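Local structure of putative oxidoreductase (Magnetospirillum magnetotacticum, 3C1A) at residues Ser9-Ala14 with Ala290-Glu295; Val73-Pro78 with Val96-Pro101; Val125-Leu130 with Gly297-Glu302; Phe131-Glu136 with Leu280-Arg285. The protein is a putative oxidoreductase of the GFO/IDH/MocA type that probably binds a nicotinamide dinucleotide in its N-terminal Rossmann fold. All coordinates share one frame; numbering follows the deposited sequence. Where two conformers were deposited one is given.

From the N terminus, 9-14 opens the first strand of the Rossmann sheet and is met by 290-295, so contact 1 closes a loop over nearly the whole chain. Contact 2 nests inside it, a short beta-alpha-beta loop joining strands 72-76 and 95-99; Ala14 O lies 2.8 Å from Ile74 N, a probable hydrogen bond between neighbouring strands. Next along the sheet, 125-130 begins contact 3, which follows contact 2 in series and crosses contact 1, because 297-302 lies beyond 290-295. Contact 4, 131-136 with 280-285, is nested within both contact 1 and contact 3. Together, contacts 1, 3 and 4 bring C-terminal segments back to the Rossmann sheet and the chain leaving it.

Contact 1 of 4, residues Ser9-Ala14 with Ala290-Glu295; sequences SPVRLA and AVRQPE
Arg292 reaches from the loop after helix 279-290 to the start of strand 11-17, the first strand of the Rossmann sheet, and meets Ser9, Pro10 and Val11. Its CB carries CG anti to the carbonyl carbon (chi1 -58°), and the chain then runs extended from CG to NE toward residues 9-11. NE and CZ arrive beside Val11, whose CG2 sits over the centre of one guanidinium face, 3.9 Å from Arg292 NE. At the tip the nitrogens divide two backbone carbonyls. Arg292 NH1 donates to Ser9 O at 2.9 Å, with the oxygen 25° out of the guanidinium plane, while Arg292 NH2 makes a weak bond to Pro10 O at 3.2 Å. NH2 also forms a salt bridge with Glu71, just before strand 72-76. Arg12 brings its NH1 to 3.6 Å from Arg292 NH2, the two guanidinium planes turned 39° apart; Arg12 NE is bonded to Glu69 O. Val11 CG1 packs on Val291 CB at 3.9 Å. Glu71 accepts from both Arg292 NH2 and Arg12 N, so its negative charge probably helps the two guanidinium groups lie close together, beside a small apolar valine pair.

Contact 2 of 4, residues Val73-Pro78 with Val96-Pro101; sequences VIIATP and VLVEKP
Val73 pairs with Val96, Ile74 with Leu97 and Ile75 with Val98, in parallel. The backbone bonds come first: Leu97 N donates to Val73 O at 3.0 Å, Ile75 N to Leu97 O at 2.9 Å, and Glu99 N to Ile75 O at 3.0 Å. Weaker CA-H...O contacts lie between them, among them Ile74 CA to Leu97 O at 3.2 Å. The strands run 11° from parallel and are linked through helix 82-91, a beta-alpha-beta crossover of the Rossmann fold.

Apolar packing is heaviest on the face of Ile75, Val96 and Val98, which that helix covers. Ile75 CD1 presses on Val96 CG1 at 3.5 Å, tighter than usual van der Waals contact. Val98 CG2, anti to its own backbone N with CG1 at chi1 54°, lies 4.1 Å from Ile75 CB. Ile74 belongs to the other face, against Tyr25 and Ile29.

At the carboxyl ends of the strands the Glu99 carboxylate comes alongside Ala76, OE1 3.8 Å from Ala76 CB. Backbone bonds thus fix the register and apolar side chains fill the faces, while the Glu99 carboxylate lies at the carboxyl end of the sheet, the end at which Rossmann folds generally bind their dinucleotide.

Contact 3 of 4, residues Val125-Leu130 with Gly297-Glu302; sequences VEHTQL and GPSPLE
The His127 ring meets Ser299 OG at its edge, where His127 ND1 donates to that hydroxyl at 2.9 Å; the oxygen stands 17° out of the ring plane. Over one ring face, offset toward the rim, lies CG1 of Val125. This is the point where strand 123-126, at the border of the parallel Rossmann sheet, gives way to the chain leaving that sheet, and it is held by the residues just ahead of helix 301-314. Pro300 is the N-cap residue of this helix.

Ser299 does most of the joining. Its carbonyl accepts from Val125 N at 2.9 Å, nearly in line with the C=O bond. With OG anti to the backbone N (chi1 -169°), the hydroxyl is turned back to the strand and donates to Val125 O. His127 N also donates to this carbonyl, from the same face of its plane. The hydroxyl therefore takes one bond from the imidazole and gives one to the backbone, which fixes the rotation of the hydroxyl.

Apolar groups flank these polar links. Leu130 CD1 rests 3.6 Å from Pro298 O, and Val125 CG2 approaches Leu301 CA at 4.2 Å. The shortest link is Ser299 OG to Val125 O, 2.6 Å.

Contact 4 of 4, residues Phe131-Glu136 with Leu280-Arg285; sequences FNPAWE and LTRAVR
Arg282, Phe131 and Ala283 bury the most surface here. Ala283 sits over one face of the Phe131 ring: its CB lies 3.7 Å from the ring centroid and 18° off the normal, a CH-pi contact displaced toward the rim. Phe131 CG is anti to the carbonyl carbon (chi1 -64°), which brings one ring face onto Ala283, with Ala283 CA 3.5 Å from Phe131 CD1. The ring also touches Pro298, Ser299 and Trp124.

Arg282, the preceding residue of the same helix, extends toward helix 133-140, CG anti to the backbone N, passing the Phe131 carbonyl on its way. The Phe131 O atom is 3.1 Å from Arg282 CD; buried by the contact, it has no hydrogen-bond partner in the model. The first turn of helix 133-140 stands opposite, N-capped by Asn132, whose OD1 accepts from Ala134 N, so the contact joins the start of one helix to the side of another.

In the conformer given, Glu136 forms a salt bridge with Arg282, a link made less certain by a second deposited position. Arg282 NE donates to the syn lone pair of Glu136 OE2 at 2.7 Å, and Arg282 NH2 lies 2.7 Å from Glu136 OE1. The carboxylate and guanidinium planes are 55° apart, and OE1 lies over a guanidinium face.

Contact 1 of 4, residues Ser9-Ala14 with Ala290-Glu295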
# COMPACT_ATOMS: atom_id res chain seq x y z
N SER A 9 8.08 -22.04 16.68
CA SER A 9 6.72 -21.63 17.16
C SER A 9 6.15 -20.56 16.21
O SER A 9 6.69 -19.48 16.12
CB SER A 9 6.80 -21.06 18.58
OG SER A 9 5.53 -20.64 19.04
N PRO A 10 5.12 -20.91 15.42
CA PRO A 10 4.60 -19.91 14.47
C PRO A 10 4.02 -18.69 15.17
O PRO A 10 3.47 -18.81 16.28
CB PRO A 10 3.52 -20.68 13.70
CG PRO A 10 3.83 -22.11 13.93
CD PRO A 10 4.45 -22.21 15.28
N VAL A 11 4.18 -17.54 14.52
CA VAL A 11 3.67 -16.30 15.06
C VAL A 11 2.15 -16.31 14.91
O VAL A 11 1.63 -16.61 13.83
CB VAL A 11 4.30 -15.06 14.34
CG1 VAL A 11 3.59 -13.77 14.76
CG2 VAL A 11 5.83 -14.98 14.62
N ARG A 12 1.44 -16.01 15.98
CA ARG A 12 -0.00 -16.19 16.00
C ARG A 12 -0.68 -14.90 15.58
O ARG A 12 -0.66 -13.92 16.29
CB ARG A 12 -0.41 -16.68 17.38
CG ARG A 12 0.34 -18.01 17.75
CD ARG A 12 -0.01 -18.47 19.14
NE ARG A 12 0.44 -17.53 20.16
CZ ARG A 12 1.68 -17.52 20.67
NH1 ARG A 12 2.62 -18.37 20.26
NH2 ARG A 12 2.00 -16.62 21.59
N LEU A 13 -1.23 -14.93 14.37
CA LEU A 13 -1.88 -13.80 13.75
C LEU A 13 -3.36 -13.92 13.75
O LEU A 13 -3.90 -15.01 13.68
CB LEU A 13 -1.44 -13.64 12.29
CG LEU A 13 0.03 -13.47 11.98
CD1 LEU A 13 0.21 -13.36 10.43
CD2 LEU A 13 0.59 -12.27 12.71
N ALA A 14 -4.03 -12.78 13.82
CA ALA A 14 -5.47 -12.75 13.65
C ALA A 14 -5.82 -11.72 12.57
O ALA A 14 -5.08 -10.75 12.36
CB ALA A 14 -6.17 -12.42 14.96
N ALA A 290 8.80 -9.78 12.14
CA ALA A 290 9.20 -8.69 12.98
C ALA A 290 8.42 -8.62 14.30
O ALA A 290 8.76 -7.85 15.19
CB ALA A 290 9.12 -7.42 12.20
N VAL A 291 7.38 -9.45 14.46
CA VAL A 291 6.44 -9.26 15.56
C VAL A 291 7.20 -9.39 16.90
O VAL A 291 7.04 -8.57 17.79
CB VAL A 291 5.20 -10.24 15.46
CG1 VAL A 291 4.47 -10.37 16.80
CG2 VAL A 291 4.22 -9.76 14.35
N ARG A 292 8.00 -10.44 17.01
CA ARG A 292 8.72 -10.76 18.24
C ARG A 292 10.07 -10.05 18.35
O ARG A 292 10.73 -10.15 19.37
CB ARG A 292 8.94 -12.26 18.34
CG ARG A 292 7.67 -13.07 18.31
CD ARG A 292 7.94 -14.52 18.33
NE ARG A 292 6.69 -15.25 18.40
CZ ARG A 292 6.52 -16.53 18.13
NH1 ARG A 292 7.53 -17.29 17.75
NH2 ARG A 292 5.31 -17.06 18.25
N GLN A 293 10.47 -9.35 17.30
CA GLN A 293 11.68 -8.54 17.30
C GLN A 293 11.40 -7.30 16.48
O GLN A 293 11.81 -7.20 15.32
CB GLN A 293 12.85 -9.32 16.73
CG GLN A 293 14.16 -8.56 16.87
CD GLN A 293 15.38 -9.41 16.52
OE1 GLN A 293 16.07 -9.15 15.53
NE2 GLN A 293 15.65 -10.43 17.34
N PRO A 294 10.66 -6.35 17.07
CA PRO A 294 10.11 -5.29 16.26
C PRO A 294 11.13 -4.39 15.60
O PRO A 294 12.23 -4.23 16.12
CB PRO A 294 9.26 -4.49 17.26
CG PRO A 294 9.04 -5.39 18.44
CD PRO A 294 10.27 -6.22 18.49
N GLU A 295 10.73 -3.84 14.45
CA GLU A 295 11.48 -2.84 13.71
C GLU A 295 10.53 -1.99 12.87
O GLU A 295 9.35 -2.34 12.69
CB GLU A 295 12.49 -3.50 12.79
CG GLU A 295 11.89 -4.40 11.78
CD GLU A 295 12.93 -5.02 10.89
OE1 GLU A 295 13.41 -4.31 9.98
OE2 GLU A 295 13.27 -6.20 11.11

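Contact 2 of 4, residues Val73-Pro78 with Val96-Pro101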
# COMPACT_ATOMS: atom_id res chain seq x y z
N VAL A 73 -2.26 -8.38 14.83
CA VAL A 73 -3.55 -8.24 14.14
C VAL A 73 -3.35 -7.62 12.75
O VAL A 73 -2.68 -6.59 12.62
CB VAL A 73 -4.53 -7.33 14.95
CG1 VAL A 73 -5.90 -7.29 14.28
CG2 VAL A 73 -4.65 -7.79 16.42
N ILE A 74 -3.93 -8.25 11.72
CA ILE A 74 -4.02 -7.66 10.41
C ILE A 74 -5.42 -7.00 10.26
O ILE A 74 -6.48 -7.66 10.42
CB ILE A 74 -3.82 -8.74 9.32
CG1 ILE A 74 -2.49 -9.48 9.53
CG2 ILE A 74 -3.93 -8.15 7.91
CD1 ILE A 74 -2.13 -10.47 8.39
N ILE A 75 -5.44 -5.70 10.01
CA ILE A 75 -6.67 -4.95 9.90
C ILE A 75 -6.93 -4.68 8.39
O ILE A 75 -6.31 -3.81 7.77
CB ILE A 75 -6.61 -3.64 10.80
CG1 ILE A 75 -6.43 -4.03 12.28
CG2 ILE A 75 -7.83 -2.82 10.64
CD1 ILE A 75 -5.92 -2.89 13.17
N ALA A 76 -7.85 -5.45 7.81
CA ALA A 76 -8.25 -5.34 6.42
C ALA A 76 -9.76 -4.99 6.33
O ALA A 76 -10.55 -5.73 5.78
CB ALA A 76 -7.91 -6.63 5.71
N THR A 77 -10.13 -3.87 6.93
CA THR A 77 -11.51 -3.38 6.98
C THR A 77 -11.61 -2.09 6.11
O THR A 77 -10.60 -1.58 5.64
CB THR A 77 -11.94 -3.08 8.46
OG1 THR A 77 -11.09 -2.09 9.05
CG2 THR A 77 -11.92 -4.35 9.34
N PRO A 78 -12.84 -1.56 5.88
CA PRO A 78 -12.90 -0.30 5.14
C PRO A 78 -12.08 0.74 5.89
O PRO A 78 -12.02 0.69 7.13
CB PRO A 78 -14.40 0.04 5.15
CG PRO A 78 -15.06 -1.31 5.25
CD PRO A 78 -14.18 -2.03 6.24
N VAL A 96 0.33 -4.42 14.71
CA VAL A 96 -0.72 -4.17 13.69
C VAL A 96 -0.12 -4.03 12.31
O VAL A 96 0.86 -3.31 12.14
CB VAL A 96 -1.54 -2.86 13.99
CG1 VAL A 96 -2.46 -2.59 12.87
CG2 VAL A 96 -2.32 -2.97 15.35
N LEU A 97 -0.70 -4.75 11.34
CA LEU A 97 -0.51 -4.50 9.91
C LEU A 97 -1.83 -4.06 9.36
O LEU A 97 -2.79 -4.85 9.37
CB LEU A 97 -0.06 -5.79 9.18
CG LEU A 97 0.14 -5.63 7.66
CD1 LEU A 97 1.26 -4.63 7.26
CD2 LEU A 97 0.42 -7.01 7.03
N VAL A 98 -1.95 -2.76 9.02
CA VAL A 98 -3.21 -2.23 8.54
C VAL A 98 -3.16 -1.88 7.08
O VAL A 98 -2.17 -1.32 6.58
CB VAL A 98 -3.63 -0.98 9.35
CG1 VAL A 98 -2.52 -0.00 9.34
CG2 VAL A 98 -4.93 -0.45 8.81
N GLU A 99 -4.24 -2.19 6.38
CA GLU A 99 -4.23 -2.06 4.93
C GLU A 99 -4.21 -0.56 4.64
O GLU A 99 -4.59 0.23 5.49
CB GLU A 99 -5.41 -2.82 4.31
CG GLU A 99 -5.11 -3.35 2.92
CD GLU A 99 -6.39 -3.72 2.18
OE1 GLU A 99 -7.30 -4.26 2.84
OE2 GLU A 99 -6.47 -3.45 0.96
N LYS A 100 -3.67 -0.16 3.49
CA LYS A 100 -3.73 1.24 3.02
C LYS A 100 -5.13 1.59 2.49
O LYS A 100 -5.87 0.71 2.07
CB LYS A 100 -2.70 1.48 1.90
CG LYS A 100 -2.84 0.50 0.70
CD LYS A 100 -1.81 0.80 -0.39
N PRO A 101 -5.51 2.88 2.52
CA PRO A 101 -4.81 3.97 3.18
C PRO A 101 -4.94 3.86 4.70
O PRO A 101 -5.94 3.36 5.20
CB PRO A 101 -5.54 5.22 2.67
CG PRO A 101 -6.85 4.80 2.33
CD PRO A 101 -6.73 3.35 1.86
O HOH W 1 -8.61 -1.43 4.24

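Contact 3 of 4, residues Val125-Leu130 with Gly297-Glu302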
# COMPACT_ATOMS: atom_id res chain seq x y z
N VAL A 125 2.03 -0.20 7.80
CA VAL A 125 0.95 -0.02 6.85
C VAL A 125 1.25 -0.85 5.57
O VAL A 125 2.36 -0.85 5.05
CB VAL A 125 0.72 1.43 6.52
CG1 VAL A 125 -0.38 1.56 5.46
CG2 VAL A 125 0.39 2.21 7.82
N GLU A 126 0.23 -1.55 5.09
CA GLU A 126 0.37 -2.44 3.92
C GLU A 126 0.29 -1.68 2.60
O GLU A 126 -0.75 -1.64 1.94
CB GLU A 126 -0.67 -3.58 3.95
CG GLU A 126 -0.18 -4.89 3.28
CD GLU A 126 -0.46 -4.97 1.77
OE1 GLU A 126 -1.65 -4.90 1.37
OE2 GLU A 126 0.52 -5.15 0.99
N HIS A 127 1.41 -1.08 2.23
CA HIS A 127 1.57 -0.36 0.95
C HIS A 127 2.30 -1.37 0.09
O HIS A 127 3.51 -1.55 0.20
CB HIS A 127 2.42 0.88 1.09
CG HIS A 127 1.78 2.00 1.86
ND1 HIS A 127 2.36 2.52 2.99
CD2 HIS A 127 0.66 2.74 1.64
CE1 HIS A 127 1.61 3.51 3.45
NE2 HIS A 127 0.56 3.64 2.67
N THR A 128 1.56 -2.05 -0.72
CA THR A 128 2.07 -3.28 -1.33
C THR A 128 3.36 -3.06 -2.15
O THR A 128 4.21 -3.94 -2.20
CB THR A 128 0.99 -3.87 -2.21
OG1 THR A 128 -0.23 -3.91 -1.45
CG2 THR A 128 1.37 -5.27 -2.66
N GLN A 129 3.49 -1.91 -2.79
CA GLN A 129 4.65 -1.69 -3.66
C GLN A 129 5.93 -1.69 -2.86
O GLN A 129 6.98 -2.05 -3.36
CB GLN A 129 4.57 -0.37 -4.43
CG GLN A 129 5.64 -0.32 -5.57
CD GLN A 129 5.23 -1.18 -6.71
OE1 GLN A 129 5.69 -2.33 -6.84
NE2 GLN A 129 4.31 -0.68 -7.52
N LEU A 130 5.85 -1.24 -1.63
CA LEU A 130 7.04 -1.14 -0.81
C LEU A 130 7.55 -2.51 -0.34
O LEU A 130 8.59 -2.57 0.27
CB LEU A 130 6.78 -0.23 0.37
CG LEU A 130 6.31 1.17 0.01
CD1 LEU A 130 6.22 1.96 1.28
CD2 LEU A 130 7.27 1.84 -0.95
N GLY A 297 10.61 -1.35 9.66
CA GLY A 297 10.36 -2.01 8.37
C GLY A 297 10.18 -1.05 7.21
O GLY A 297 10.28 0.17 7.39
N PRO A 298 9.88 -1.59 6.01
CA PRO A 298 9.87 -0.76 4.79
C PRO A 298 8.67 0.17 4.61
O PRO A 298 8.72 1.11 3.79
CB PRO A 298 9.90 -1.78 3.65
CG PRO A 298 9.38 -3.04 4.22
CD PRO A 298 9.54 -3.00 5.74
N SER A 299 7.61 -0.09 5.37
CA SER A 299 6.39 0.69 5.27
C SER A 299 5.83 1.01 6.66
O SER A 299 4.77 0.50 7.04
CB SER A 299 5.38 -0.11 4.44
OG SER A 299 4.25 0.68 4.10
N PRO A 300 6.52 1.88 7.41
CA PRO A 300 6.11 2.21 8.75
C PRO A 300 4.86 3.07 8.84
O PRO A 300 4.45 3.73 7.89
CB PRO A 300 7.30 3.01 9.30
CG PRO A 300 7.89 3.63 8.12
CD PRO A 300 7.78 2.58 7.06
N LEU A 301 4.31 3.07 10.04
CA LEU A 301 3.21 3.92 10.37
C LEU A 301 3.43 5.40 9.98
O LEU A 301 2.49 6.08 9.52
CB LEU A 301 2.98 3.83 11.88
CG LEU A 301 1.85 4.68 12.44
CD1 LEU A 301 0.55 4.46 11.69
CD2 LEU A 301 1.73 4.31 13.90
N GLU A 302 4.64 5.90 10.21
CA GLU A 302 4.94 7.32 9.90
C GLU A 302 4.78 7.62 8.42
O GLU A 302 4.32 8.67 8.02
CB GLU A 302 6.36 7.69 10.32
CG GLU A 302 6.65 9.20 10.17
CD GLU A 302 5.56 10.06 10.81
OE1 GLU A 302 5.15 9.74 11.96
OE2 GLU A 302 5.10 11.02 10.14

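Contact 4 of 4, residues Phe131-Glu136 with Leu280-Arg285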
# COMPACT_ATOMS: atom_id res chain seq x y z
N PHE A 131 6.80 -3.58 -0.63
CA PHE A 131 7.18 -4.96 -0.36
C PHE A 131 7.37 -5.74 -1.66
O PHE A 131 7.43 -6.96 -1.65
CB PHE A 131 6.06 -5.64 0.47
CG PHE A 131 5.86 -5.04 1.83
CD1 PHE A 131 6.70 -5.37 2.89
CD2 PHE A 131 4.85 -4.11 2.04
CE1 PHE A 131 6.51 -4.82 4.15
CE2 PHE A 131 4.66 -3.57 3.32
CZ PHE A 131 5.50 -3.92 4.36
N ASN A 132 7.42 -5.04 -2.79
CA ASN A 132 7.57 -5.68 -4.09
C ASN A 132 9.05 -5.83 -4.41
O ASN A 132 9.78 -4.84 -4.41
CB ASN A 132 6.87 -4.81 -5.14
CG ASN A 132 6.90 -5.41 -6.53
OD1 ASN A 132 7.59 -6.40 -6.78
ND2 ASN A 132 6.19 -4.78 -7.45
N PRO A 133 9.54 -7.07 -4.69
CA PRO A 133 10.95 -7.15 -5.08
C PRO A 133 11.41 -6.29 -6.28
O PRO A 133 12.56 -5.92 -6.34
CB PRO A 133 11.14 -8.64 -5.40
CG PRO A 133 10.10 -9.31 -4.53
CD PRO A 133 8.92 -8.41 -4.61
N ALA A 134 10.51 -5.97 -7.20
CA ALA A 134 10.85 -5.12 -8.32
C ALA A 134 11.17 -3.67 -7.86
O ALA A 134 12.06 -3.04 -8.42
CB ALA A 134 9.72 -5.14 -9.35
N TRP A 135 10.45 -3.17 -6.84
CA TRP A 135 10.63 -1.81 -6.32
C TRP A 135 11.94 -1.74 -5.55
O TRP A 135 12.73 -0.81 -5.70
CB TRP A 135 9.45 -1.41 -5.42
CG TRP A 135 9.63 -0.07 -4.82
CD1 TRP A 135 9.77 0.22 -3.51
CD2 TRP A 135 9.68 1.18 -5.51
NE1 TRP A 135 9.91 1.58 -3.33
CE2 TRP A 135 9.86 2.18 -4.56
CE3 TRP A 135 9.61 1.54 -6.87
CZ2 TRP A 135 10.00 3.51 -4.91
CZ3 TRP A 135 9.73 2.85 -7.21
CH2 TRP A 135 9.93 3.83 -6.24
N GLU A 136 12.18 -2.78 -4.77
CA GLU A 136 13.44 -2.94 -4.07
C GLU A 136 14.63 -2.98 -5.06
O GLU A 136 15.66 -2.34 -4.82
CB GLU A 136 13.38 -4.18 -3.18
CG GLU A 136 12.32 -4.07 -2.05
CD GLU A 136 12.02 -5.38 -1.35
OE1 GLU A 136 12.81 -6.33 -1.50
OE2 GLU A 136 10.98 -5.46 -0.65
N LEU A 280 2.60 -9.38 -1.64
CA LEU A 280 1.81 -9.59 -0.43
C LEU A 280 2.39 -10.70 0.44
O LEU A 280 2.32 -10.65 1.66
CB LEU A 280 0.34 -9.87 -0.75
CG LEU A 280 -0.62 -10.09 0.40
CD1 LEU A 280 -0.65 -8.86 1.27
CD2 LEU A 280 -2.02 -10.42 -0.14
N THR A 281 2.93 -11.73 -0.20
CA THR A 281 3.60 -12.77 0.55
C THR A 281 4.77 -12.17 1.33
O THR A 281 4.92 -12.43 2.52
CB THR A 281 4.04 -13.92 -0.35
OG1 THR A 281 2.89 -14.50 -0.99
CG2 THR A 281 4.78 -14.96 0.45
N ARG A 282 5.55 -11.30 0.67
CA ARG A 282 6.64 -10.60 1.32
C ARG A 282 6.22 -9.74 2.47
O ARG A 282 6.86 -9.78 3.51
CB ARG A 282 7.37 -9.72 0.31
CG ARG A 282 8.70 -9.15 0.81
CD ARG A 282 9.56 -8.79 -0.38
NE ARG A 282 10.76 -8.11 0.05
CZ ARG A 282 11.94 -8.69 0.18
NH1 ARG A 282 12.12 -9.98 -0.09
NH2 ARG A 282 12.97 -7.96 0.59
N ALA A 283 5.16 -8.95 2.29
CA ALA A 283 4.60 -8.09 3.35
C ALA A 283 4.24 -8.85 4.63
O ALA A 283 4.67 -8.47 5.73
CB ALA A 283 3.37 -7.35 2.82
N VAL A 284 3.43 -9.89 4.48
CA VAL A 284 3.01 -10.73 5.59
C VAL A 284 4.18 -11.59 6.17
O VAL A 284 4.30 -11.77 7.37
CB VAL A 284 1.82 -11.63 5.16
CG1 VAL A 284 1.36 -12.52 6.31
CG2 VAL A 284 0.66 -10.76 4.66
N ARG A 285 5.05 -12.12 5.32
CA ARG A 285 6.23 -12.85 5.82
C ARG A 285 7.12 -11.96 6.68
O ARG A 285 7.44 -12.31 7.81
CB ARG A 285 7.03 -13.45 4.67
CG ARG A 285 8.21 -14.33 5.13
CD ARG A 285 9.03 -14.86 3.98
NE ARG A 285 9.45 -13.81 3.07
CZ ARG A 285 10.51 -13.05 3.25
NH1 ARG A 285 11.31 -13.24 4.30
NH2 ARG A 285 10.79 -12.11 2.37